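Local coordinates for protein glutaryl-CoA dehydrogenase (Mycobacterium smegmatis, PDB 3SF6) that is a flavin-dependent member of the acyl-CoA dehydrogenase family that binds dihydroflavine-adenine dinucleotide between the subunits of a four-chain assembly, at residues 277-282 against 355-360; 18-23 against 309-314; 55-60 against 371-376. One frame throughout, in Å; residues are numbered along the deposited sequence. Where two conformers were deposited one is given.

Contact 1 of 3, residues 277-282 against 355-360; sequences LETALA and TVLGAS. With FDA (dihydroflavine-adenine dinucleotide), chain B.
Thr279 and Leu357 face each other where two long helices of the C-terminal helical domain, 252-286 and 332-357, pack together in the acyl-CoA dehydrogenase fold. Their side chains cross at about a right angle. The methyl of Thr279 does the touching, CG2 lying 4.0 Å from Leu357 CD1 and only slightly farther from CD2, so that it rests against both methyls of the forked end. The rotation of Thr279 separates its two branches: CG2, anti to the backbone N, goes to Leu357, while OG1 turns back along its own helix and bonds to the carbonyl of Asp275.

Next to this pair, Ala280 meets Val356 and the backbones draw in, with the CA atoms of Ala280 and Val356 6.2 Å apart. Leu357 CD2 comes within 4.3 Å of Ala280 CA. Val356 CG1 lies against both the carbonyl O of Ala280, at 4.0 Å, and its CB, at 4.3 Å, the latter an apolar methyl-methyl pair. All of these are van der Waals contacts, so the fit rests on shape: a small alanine receives two branched neighbours. Around the seam, Tyr366 and Val368 also touch both Thr279 and Leu357.

The far side of segment 355-360 belongs to the cofactor, dihydroflavine-adenine dinucleotide, which also bonds to Arg287 of this chain and to several residues of the second subunit. As helix 332-357 ends, Thr355 O accepts a hydrogen bond from ribose O3B at 2.7 Å. Gly358 then leaves helical geometry with a positive phi of 57°, and its CA lies against phosphate oxygen O1P. Beyond this turn, the N-H of Ala359 points almost straight at the same oxygen, with N and O1P 3.0 Å apart and an angle of 173° at the hydrogen.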
loop_
_atom_site.group_PDB
_atom_site.type_symbol
_atom_site.label_atom_id
_atom_site.label_comp_id
_atom_site.label_asym_id
_atom_site.label_seq_id
_atom_site.Cartn_x
_atom_site.Cartn_y
_atom_site.Cartn_z
ATOM N N LEU A 277 18.874 4.318 -2.877
ATOM C CA LEU A 277 19.025 3.256 -1.873
ATOM C C LEU A 277 20.418 3.305 -1.243
ATOM O O LEU A 277 20.538 3.256 -0.010
ATOM C CB LEU A 277 18.735 1.898 -2.492
ATOM C CG LEU A 277 18.995 0.673 -1.655
ATOM C CD1 LEU A 277 18.260 0.758 -0.307
ATOM C CD2 LEU A 277 18.542 -0.572 -2.435
ATOM N N GLU A 278 21.460 3.434 -2.080
ATOM C CA GLU A 278 22.827 3.529 -1.582
ATOM C C GLU A 278 23.009 4.743 -0.654
ATOM O O GLU A 278 23.698 4.657 0.363
ATOM C CB GLU A 278 23.817 3.643 -2.742
ATOM C CG GLU A 278 23.962 2.346 -3.509
ATOM C CD GLU A 278 24.918 2.439 -4.717
ATOM O OE1 GLU A 278 25.428 3.556 -5.050
ATOM O OE2 GLU A 278 25.160 1.351 -5.292
ATOM N N THR A 279 22.367 5.836 -1.012
ATOM C CA THR A 279 22.402 7.053 -0.227
ATOM C C THR A 279 21.773 6.792 1.156
ATOM O O THR A 279 22.366 7.147 2.194
ATOM C CB THR A 279 21.714 8.221 -0.974
ATOM O OG1 THR A 279 22.459 8.549 -2.165
ATOM C CG2 THR A 279 21.645 9.448 -0.048
ATOM N N ALA A 280 20.600 6.185 1.169
ATOM C CA ALA A 280 19.887 5.879 2.415
ATOM C C ALA A 280 20.651 4.884 3.270
ATOM O O ALA A 280 20.683 5.032 4.499
ATOM C CB ALA A 280 18.463 5.354 2.131
ATOM N N LEU A 281 21.266 3.877 2.648
ATOM C CA LEU A 281 22.046 2.872 3.378
ATOM C C LEU A 281 23.254 3.498 4.068
ATOM O O LEU A 281 23.508 3.270 5.270
ATOM C CB LEU A 281 22.493 1.716 2.493
ATOM C CG LEU A 281 21.398 0.724 2.103
ATOM C CD1 LEU A 281 21.820 -0.109 0.883
ATOM C CD2 LEU A 281 21.059 -0.161 3.310
ATOM N N ALA A 282 23.979 4.338 3.334
ATOM C CA ALA A 282 25.147 5.011 3.900
ATOM C C ALA A 282 24.764 5.936 5.037
ATOM O O ALA A 282 25.407 5.953 6.098
ATOM C CB ALA A 282 25.905 5.773 2.790
ATOM N N THR A 355 12.890 10.097 3.196
ATOM C CA THR A 355 12.428 10.142 4.592
ATOM C C THR A 355 13.518 9.734 5.590
ATOM O O THR A 355 13.570 10.243 6.711
ATOM C CB THR A 355 11.146 9.323 4.832
ATOM O OG1 THR A 355 11.433 7.911 4.767
ATOM C CG2 THR A 355 10.039 9.671 3.841
ATOM N N VAL A 356 14.396 8.830 5.166
ATOM C CA VAL A 356 15.482 8.326 5.989
ATOM C C VAL A 356 16.498 9.449 6.237
ATOM O O VAL A 356 17.122 9.493 7.296
ATOM C CB VAL A 356 16.146 7.101 5.326
ATOM C CG1 VAL A 356 17.418 6.619 6.105
ATOM C CG2 VAL A 356 15.157 5.909 5.214
ATOM N N LEU A 357 16.644 10.354 5.264
ATOM C CA LEU A 357 17.598 11.474 5.399
ATOM C C LEU A 357 17.110 12.613 6.258
ATOM O O LEU A 357 17.895 13.514 6.596
ATOM C CB LEU A 357 17.992 12.031 4.031
ATOM C CG LEU A 357 18.448 11.042 2.985
ATOM C CD1 LEU A 357 18.862 11.763 1.669
ATOM C CD2 LEU A 357 19.486 10.071 3.454
ATOM N N GLY A 358 15.836 12.589 6.653
ATOM C CA GLY A 358 15.287 13.697 7.443
ATOM C C GLY A 358 15.464 15.008 6.681
ATOM O O GLY A 358 15.330 15.059 5.462
ATOM N N ALA A 359 15.695 16.087 7.403
ATOM C CA ALA A 359 15.755 17.408 6.798
ATOM C C ALA A 359 16.880 17.464 5.784
ATOM O O ALA A 359 16.746 18.148 4.774
ATOM C CB ALA A 359 15.966 18.519 7.846
ATOM N N SER A 360 18.008 16.794 6.059
ATOM C CA SER A 360 19.137 16.814 5.107
ATOM C C SER A 360 18.725 16.402 3.708
ATOM O O SER A 360 19.344 16.824 2.725
ATOM C CB SER A 360 20.274 15.923 5.580
ATOM O OG SER A 360 20.891 16.485 6.706
HETATM P PA FDA B . 16.816 12.711 12.407
HETATM O O1A FDA B . 16.264 12.843 13.762
HETATM O O2A FDA B . 18.266 12.591 12.182
HETATM O O5B FDA B . 16.064 11.409 11.832
HETATM C C5B FDA B . 16.506 10.816 10.592
HETATM C C4B FDA B . 15.570 9.673 10.214
HETATM O O4B FDA B . 15.713 8.662 11.244
HETATM C C3B FDA B . 14.103 10.044 10.190
HETATM O O3B FDA B . 13.424 9.250 9.190
HETATM C C2B FDA B . 13.647 9.648 11.588
HETATM O O2B FDA B . 12.218 9.480 11.651
HETATM C C1B FDA B . 14.458 8.375 11.864
HETATM N N9A FDA B . 14.632 8.146 13.305
HETATM C C8A FDA B . 15.266 8.974 14.190
HETATM N N7A FDA B . 15.183 8.462 15.426
HETATM C C5A FDA B . 14.468 7.295 15.324
HETATM C C6A FDA B . 14.037 6.334 16.230
HETATM N N6A FDA B . 14.316 6.416 17.553
HETATM N N1A FDA B . 13.340 5.277 15.748
HETATM C C2A FDA B . 13.030 5.175 14.454
HETATM N N3A FDA B . 13.411 6.068 13.563
HETATM C C4A FDA B . 14.123 7.137 13.982
HETATM N N1 FDA B . 13.446 22.814 13.580
HETATM C C2 FDA B . 13.389 23.868 14.441
HETATM O O2 FDA B . 13.869 23.744 15.594
HETATM N N3 FDA B . 12.793 25.017 14.053
HETATM C C4 FDA B . 12.286 25.216 12.830
HETATM O O4 FDA B . 11.795 26.323 12.479
HETATM C C4X FDA B . 12.315 24.127 11.932
HETATM N N5 FDA B . 11.874 24.264 10.662
HETATM C C5X FDA B . 12.235 23.340 9.701
HETATM C C6 FDA B . 12.082 23.614 8.347
HETATM C C7 FDA B . 12.405 22.697 7.366
HETATM C C7M FDA B . 12.304 23.076 5.884
HETATM C C8 FDA B . 12.868 21.450 7.765
HETATM C C8M FDA B . 13.212 20.433 6.670
HETATM C C9 FDA B . 13.038 21.149 9.099
HETATM C C9A FDA B . 12.719 22.102 10.089
HETATM N N10 FDA B . 12.955 21.851 11.445
HETATM C C10 FDA B . 12.924 22.945 12.337
HETATM C "C1'" FDA B . 13.782 20.705 11.846
HETATM C "C2'" FDA B . 12.879 19.471 11.987
HETATM O "O2'" FDA B . 12.128 19.526 13.219
HETATM C "C3'" FDA B . 13.759 18.231 11.979
HETATM O "O3'" FDA B . 14.190 18.029 10.634
HETATM C "C4'" FDA B . 13.022 16.972 12.443
HETATM O "O4'" FDA B . 12.788 17.015 13.864
HETATM C "C5'" FDA B . 13.776 15.687 12.094
HETATM O "O5'" FDA B . 15.101 15.761 12.632
HETATM P P FDA B . 16.325 15.416 11.671
HETATM O O1P FDA B . 16.103 16.050 10.363
HETATM O O2P FDA B . 17.573 15.717 12.406
HETATM O O3P FDA B . 16.215 13.829 11.416
#

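Contact 2 of 3, residues 18-23 against 309-314; sequences RGADDL and LEYGKG. With EDO (1,2-ethanediol), chain O.
The short helix 20-24 near the N terminus lays Ala20 and Asp21 against Tyr311 of helix 298-327, one of the long helices of the C-terminal bundle. The phenol is the donor: Tyr311 OH gives a hydrogen bond to Asp21 OD1 at 2.6 Å, reaching it on the syn side and 17° out of the carboxylate plane. Although the two side chains cross at about a right angle, their flat ends are nearly coplanar, 9° apart, and OD1 arrives at the ring edge. Tyr311 holds its ring out with CG anti to the backbone N (chi1 168°), which carries OH across to the short helix.

Ala20 adds the apolar half of the contact, CB lying 4.1 Å from Tyr311 CD2 in an oblique approach to the ring. Behind them, Leu277 of helix 252-286 touches both residues. The other carboxylate oxygen is engaged as well: Asp21 OD2 accepts a hydrogen bond from O1 of a 1,2-ethanediol at 2.5 Å, a molecule probably left from crystallisation that also bonds to Arg274 and Arg38. Elsewhere on the long helix, Lys313 NZ bridges to Glu310 OE2 at 2.7 Å; Lys313 also pairs with Glu310 of the third subunit, and Glu310 with Lys313 of that subunit. Tyr311 thus packs among helices 252-286 and 332-357 of the C-terminal helical bundle of the acyl-CoA dehydrogenase fold, with helix 20-24 laid against it.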
loop_
_atom_site.group_PDB
_atom_site.type_symbol
_atom_site.label_atom_id
_atom_site.label_comp_id
_atom_site.label_asym_id
_atom_site.label_seq_id
_atom_site.Cartn_x
_atom_site.Cartn_y
_atom_site.Cartn_z
ATOM N N ARG A 18 26.601 -5.462 4.302
ATOM C CA ARG A 18 26.624 -5.874 2.892
ATOM C C ARG A 18 25.862 -4.832 2.092
ATOM O O ARG A 18 24.729 -4.497 2.453
ATOM C CB ARG A 18 25.915 -7.226 2.691
ATOM C CG ARG A 18 26.590 -8.407 3.325
ATOM C CD ARG A 18 25.870 -9.692 2.921
ATOM N NE ARG A 18 26.204 -10.129 1.565
ATOM C CZ ARG A 18 26.036 -11.385 1.129
ATOM N NH1 ARG A 18 25.519 -12.315 1.924
ATOM N NH2 ARG A 18 26.399 -11.723 -0.092
ATOM N N GLY A 19 26.438 -4.315 1.005
ATOM C CA GLY A 19 25.686 -3.417 0.096
ATOM C C GLY A 19 24.552 -4.152 -0.627
ATOM O O GLY A 19 24.515 -5.389 -0.623
ATOM N N ALA A 20 23.651 -3.416 -1.277
ATOM C CA ALA A 20 22.496 -4.040 -1.914
ATOM C C ALA A 20 22.906 -4.950 -3.068
ATOM O O ALA A 20 22.417 -6.078 -3.188
ATOM C CB ALA A 20 21.504 -2.990 -2.434
ATOM N N ASP A 21 23.794 -4.472 -3.932
ATOM C CA ASP A 21 24.229 -5.317 -5.066
ATOM C C ASP A 21 24.904 -6.609 -4.566
ATOM O O ASP A 21 24.734 -7.655 -5.167
ATOM C CB ASP A 21 25.193 -4.602 -6.025
ATOM C CG ASP A 21 24.502 -3.591 -6.956
ATOM O OD1 ASP A 21 23.374 -3.160 -6.693
ATOM O OD2 ASP A 21 25.113 -3.233 -8.006
ATOM N N ASP A 22 25.687 -6.512 -3.501
ATOM C CA ASP A 22 26.380 -7.666 -2.947
ATOM C C ASP A 22 25.371 -8.649 -2.370
ATOM O O ASP A 22 25.470 -9.869 -2.610
ATOM C CB ASP A 22 27.349 -7.212 -1.861
ATOM C CG ASP A 22 28.112 -8.361 -1.270
ATOM O OD1 ASP A 22 29.032 -8.885 -1.942
ATOM O OD2 ASP A 22 27.803 -8.734 -0.147
ATOM N N LEU A 23 24.377 -8.114 -1.647
ATOM C CA LEU A 23 23.357 -8.957 -1.038
ATOM C C LEU A 23 22.534 -9.657 -2.122
ATOM O O LEU A 23 22.252 -10.870 -1.999
ATOM C CB LEU A 23 22.462 -8.146 -0.080
ATOM C CG LEU A 23 21.402 -8.929 0.672
ATOM C CD1 LEU A 23 22.022 -9.927 1.585
ATOM C CD2 LEU A 23 20.509 -7.960 1.516
ATOM N N LEU A 309 14.555 -5.066 -1.495
ATOM C CA LEU A 309 13.733 -6.081 -2.173
ATOM C C LEU A 309 13.236 -5.574 -3.505
ATOM O O LEU A 309 13.278 -6.299 -4.502
ATOM C CB LEU A 309 12.554 -6.549 -1.301
ATOM C CG LEU A 309 12.743 -7.788 -0.458
ATOM C CD1 LEU A 309 11.454 -7.973 0.359
ATOM C CD2 LEU A 309 13.036 -9.002 -1.332
ATOM N N GLU A 310 12.691 -4.367 -3.559
ATOM C CA GLU A 310 12.099 -3.916 -4.824
ATOM C C GLU A 310 13.189 -3.603 -5.831
ATOM O O GLU A 310 13.000 -3.839 -7.039
ATOM C CB GLU A 310 11.123 -2.760 -4.660
ATOM C CG GLU A 310 9.874 -3.114 -3.843
ATOM C CD GLU A 310 9.117 -4.317 -4.358
ATOM O OE1 GLU A 310 9.018 -4.522 -5.579
ATOM O OE2 GLU A 310 8.616 -5.114 -3.533
ATOM N N TYR A 311 14.321 -3.070 -5.367
ATOM C CA TYR A 311 15.460 -2.892 -6.273
ATOM C C TYR A 311 15.926 -4.217 -6.847
ATOM O O TYR A 311 16.110 -4.375 -8.074
ATOM C CB TYR A 311 16.592 -2.153 -5.540
ATOM C CG TYR A 311 17.899 -2.172 -6.271
ATOM C CD1 TYR A 311 18.036 -1.486 -7.473
ATOM C CD2 TYR A 311 19.003 -2.801 -5.733
ATOM C CE1 TYR A 311 19.265 -1.501 -8.165
ATOM C CE2 TYR A 311 20.212 -2.832 -6.427
ATOM C CZ TYR A 311 20.332 -2.167 -7.614
ATOM O OH TYR A 311 21.560 -2.145 -8.255
ATOM N N GLY A 312 16.107 -5.203 -5.971
ATOM C CA GLY A 312 16.574 -6.505 -6.460
ATOM C C GLY A 312 15.586 -7.235 -7.360
ATOM O O GLY A 312 15.975 -7.772 -8.394
ATOM N N LYS A 313 14.302 -7.281 -6.993
ATOM C CA LYS A 313 13.275 -7.871 -7.853
ATOM C C LYS A 313 13.234 -7.146 -9.184
ATOM O O LYS A 313 13.058 -7.771 -10.242
ATOM C CB LYS A 313 11.905 -7.771 -7.161
ATOM C CG LYS A 313 11.763 -8.640 -5.904
ATOM C CD LYS A 313 10.671 -8.147 -4.910
ATOM C CE LYS A 313 9.390 -8.106 -5.453
ATOM N NZ LYS A 313 8.285 -7.578 -4.516
ATOM N N GLY A 314 13.343 -5.816 -9.148
ATOM C CA GLY A 314 13.329 -5.024 -10.372
ATOM C C GLY A 314 14.508 -5.296 -11.275
ATOM O O GLY A 314 14.366 -5.418 -12.500
HETATM C C1 EDO O . 23.412 -2.610 -10.943
HETATM O O1 EDO O . 24.237 -1.994 -10.004
HETATM C C2 EDO O . 24.262 -3.584 -11.793
HETATM O O2 EDO O . 25.205 -2.889 -12.611
#

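Contact 3 of 3, residues 55-60 against 371-376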
loop_
_atom_site.group_PDB
_atom_site.type_symbol
_atom_site.label_atom_id
_atom_site.label_comp_id
_atom_site.label_asym_id
_atom_site.label_seq_id
_atom_site.Cartn_x
_atom_site.Cartn_y
_atom_site.Cartn_z
ATOM N N SER A 55 24.164 21.458 -10.329
ATOM C CA SER A 55 24.103 22.803 -10.934
ATOM C C SER A 55 23.252 22.839 -12.189
ATOM O O SER A 55 22.438 23.740 -12.361
ATOM C CB SER A 55 25.500 23.324 -11.269
ATOM O OG SER A 55 26.184 23.634 -10.086
ATOM N N TRP A 56 23.420 21.847 -13.081
ATOM C CA TRP A 56 22.605 21.798 -14.292
ATOM C C TRP A 56 21.132 21.703 -13.917
ATOM O O TRP A 56 20.286 22.375 -14.505
ATOM C CB TRP A 56 23.001 20.593 -15.181
ATOM C CG TRP A 56 24.379 20.653 -15.805
ATOM C CD1 TRP A 56 25.156 21.749 -15.993
ATOM C CD2 TRP A 56 25.112 19.543 -16.358
ATOM N NE1 TRP A 56 26.337 21.398 -16.627
ATOM C CE2 TRP A 56 26.332 20.051 -16.856
ATOM C CE3 TRP A 56 24.856 18.178 -16.468
ATOM C CZ2 TRP A 56 27.290 19.241 -17.451
ATOM C CZ3 TRP A 56 25.815 17.376 -17.070
ATOM C CH2 TRP A 56 27.014 17.906 -17.544
ATOM N N TYR A 57 20.808 20.849 -12.943
ATOM C CA TYR A 57 19.430 20.633 -12.563
ATOM C C TYR A 57 18.836 21.942 -11.958
ATOM O O TYR A 57 17.758 22.410 -12.332
ATOM C CB TYR A 57 19.305 19.495 -11.541
ATOM C CG TYR A 57 17.862 19.145 -11.283
ATOM C CD1 TYR A 57 17.120 19.835 -10.323
ATOM C CD2 TYR A 57 17.206 18.181 -12.053
ATOM C CE1 TYR A 57 15.773 19.555 -10.133
ATOM C CE2 TYR A 57 15.867 17.904 -11.876
ATOM C CZ TYR A 57 15.150 18.567 -10.913
ATOM O OH TYR A 57 13.818 18.369 -10.719
ATOM N N GLU A 58 19.566 22.542 -11.041
ATOM C CA GLU A 58 19.088 23.781 -10.418
ATOM C C GLU A 58 18.840 24.869 -11.452
ATOM O O GLU A 58 17.817 25.560 -11.401
ATOM C CB GLU A 58 20.065 24.296 -9.345
ATOM C CG GLU A 58 20.173 23.385 -8.118
ATOM C CD GLU A 58 21.383 23.658 -7.233
ATOM O OE1 GLU A 58 22.166 24.607 -7.496
ATOM O OE2 GLU A 58 21.557 22.886 -6.272
ATOM N N ASP A 59 19.782 25.035 -12.371
ATOM C CA ASP A 59 19.719 26.065 -13.389
ATOM C C ASP A 59 18.675 25.810 -14.452
ATOM O O ASP A 59 18.183 26.758 -15.075
ATOM C CB ASP A 59 21.064 26.229 -14.080
ATOM C CG ASP A 59 22.136 26.788 -13.161
ATOM O OD1 ASP A 59 21.828 27.228 -12.036
ATOM O OD2 ASP A 59 23.292 26.761 -13.593
ATOM N N GLY A 60 18.343 24.529 -14.638
ATOM C CA GLY A 60 17.452 24.065 -15.699
ATOM C C GLY A 60 18.052 24.269 -17.061
ATOM O O GLY A 60 17.311 24.470 -18.044
ATOM N N HIS A 371 16.304 12.812 -8.061
ATOM C CA HIS A 371 15.843 11.534 -8.575
ATOM C C HIS A 371 14.323 11.369 -8.478
ATOM O O HIS A 371 13.685 10.988 -9.470
ATOM C CB HIS A 371 16.516 10.345 -7.909
ATOM C CG HIS A 371 17.919 10.119 -8.342
ATOM N ND1 HIS A 371 18.307 10.001 -9.667
ATOM C CD2 HIS A 371 19.034 9.951 -7.598
ATOM C CE1 HIS A 371 19.608 9.765 -9.710
ATOM N NE2 HIS A 371 20.076 9.719 -8.469
ATOM N N ALA A 372 13.739 11.670 -7.322
ATOM C CA ALA A 372 12.303 11.498 -7.126
ATOM C C ALA A 372 11.523 12.410 -8.094
ATOM O O ALA A 372 10.571 11.963 -8.723
ATOM C CB ALA A 372 11.913 11.787 -5.665
ATOM N N ASN A 373 11.949 13.674 -8.238
ATOM C CA ASN A 373 11.257 14.575 -9.129
ATOM C C ASN A 373 11.431 14.163 -10.599
ATOM O O ASN A 373 10.450 14.142 -11.354
ATOM C CB ASN A 373 11.738 16.012 -8.927
ATOM C CG ASN A 373 11.150 16.676 -7.660
ATOM O OD1 ASN A 373 10.343 16.081 -6.908
ATOM N ND2 ASN A 373 11.510 17.926 -7.467
ATOM N N ASN A 374 12.650 13.782 -10.985
ATOM C CA ASN A 374 12.899 13.256 -12.330
ATOM C C ASN A 374 11.995 12.075 -12.654
ATOM O O ASN A 374 11.448 11.990 -13.754
ATOM C CB ASN A 374 14.347 12.792 -12.498
ATOM C CG ASN A 374 15.325 13.918 -12.714
ATOM O OD1 ASN A 374 14.965 15.021 -13.137
ATOM N ND2 ASN A 374 16.622 13.632 -12.435
ATOM N N LEU A 375 11.838 11.170 -11.705
ATOM C CA LEU A 375 11.069 9.965 -11.958
ATOM C C LEU A 375 9.609 10.230 -12.199
ATOM O O LEU A 375 8.937 9.398 -12.800
ATOM C CB LEU A 375 11.301 8.949 -10.851
ATOM C CG LEU A 375 12.647 8.242 -10.901
ATOM C CD1 LEU A 375 12.945 7.539 -9.566
ATOM C CD2 LEU A 375 12.733 7.204 -12.061
ATOM N N GLU A 376 9.104 11.409 -11.813
ATOM C CA GLU A 376 7.750 11.776 -12.217
ATOM C C GLU A 376 7.597 11.755 -13.742
ATOM O O GLU A 376 6.603 11.260 -14.282
ATOM C CB GLU A 376 7.361 13.166 -11.711
ATOM C CG GLU A 376 7.352 13.360 -10.217
ATOM C CD GLU A 376 6.160 12.795 -9.499
ATOM O OE1 GLU A 376 5.183 12.357 -10.155
ATOM O OE2 GLU A 376 6.265 12.792 -8.244
#
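Van der Waals contact comes first: Tyr57, at the end of helix 53-59, stretches its ring across to helix 368-380, and its OH meets Asn373 CB at 3.6 Å. With CG anti to the backbone N (chi1 -172°), the tyrosine bridges a wide gap, since the nearest CA atoms, those of Tyr57 and Asn374, are 9.9 Å apart.

A second, weakly polar approach comes at the ring edge. Asn374 OD1 lies near the ring plane, 3.3 Å from Tyr57 CE2, so an oxygen faces the electropositive rim of the ring. The two side chains slide past each other in opposite directions, and the amide plane is turned 67° from the ring.

Conventional hydrogen bonds hold the amide from elsewhere: Asn374 ND2 bonds to Asp105 and OD1 accepts from the backbone N of Leu224. This double hold should fix the rotation of the group that the tyrosine edge meets.

In the fold, the contact joins the N-terminal helical domain to the C-terminal one. Arg225 binds the carbonyls of Tyr57 and Glu58, Met222 of the second subunit packs on Tyr57, and helices 252-286 and 332-357 lie against other side chains of segment 371-376.

Overall arrangement
From the N terminus, residues 18-23 begin the first closure: contact 2 brings them to 309-314 on helix 298-327. Residues 55-60 open the longest loop, closed by contact 3 at 371-376. Because 55-60 lies between the ends of contact 2 and 371-376 beyond them, contacts 2 and 3 cross. Contact 1 joins 277-282 to 355-360; it crosses contact 2 and falls wholly within the span of contact 3. Contacts 1 and 2 also touch in space, while contact 3 touches neither. Contact 2 fastens the N-terminal segment and contact 3 the N-terminal helical domain to the C-terminal bundle, within which contact 1 joins two helices; contacts 1 and 3 also touch the second subunit.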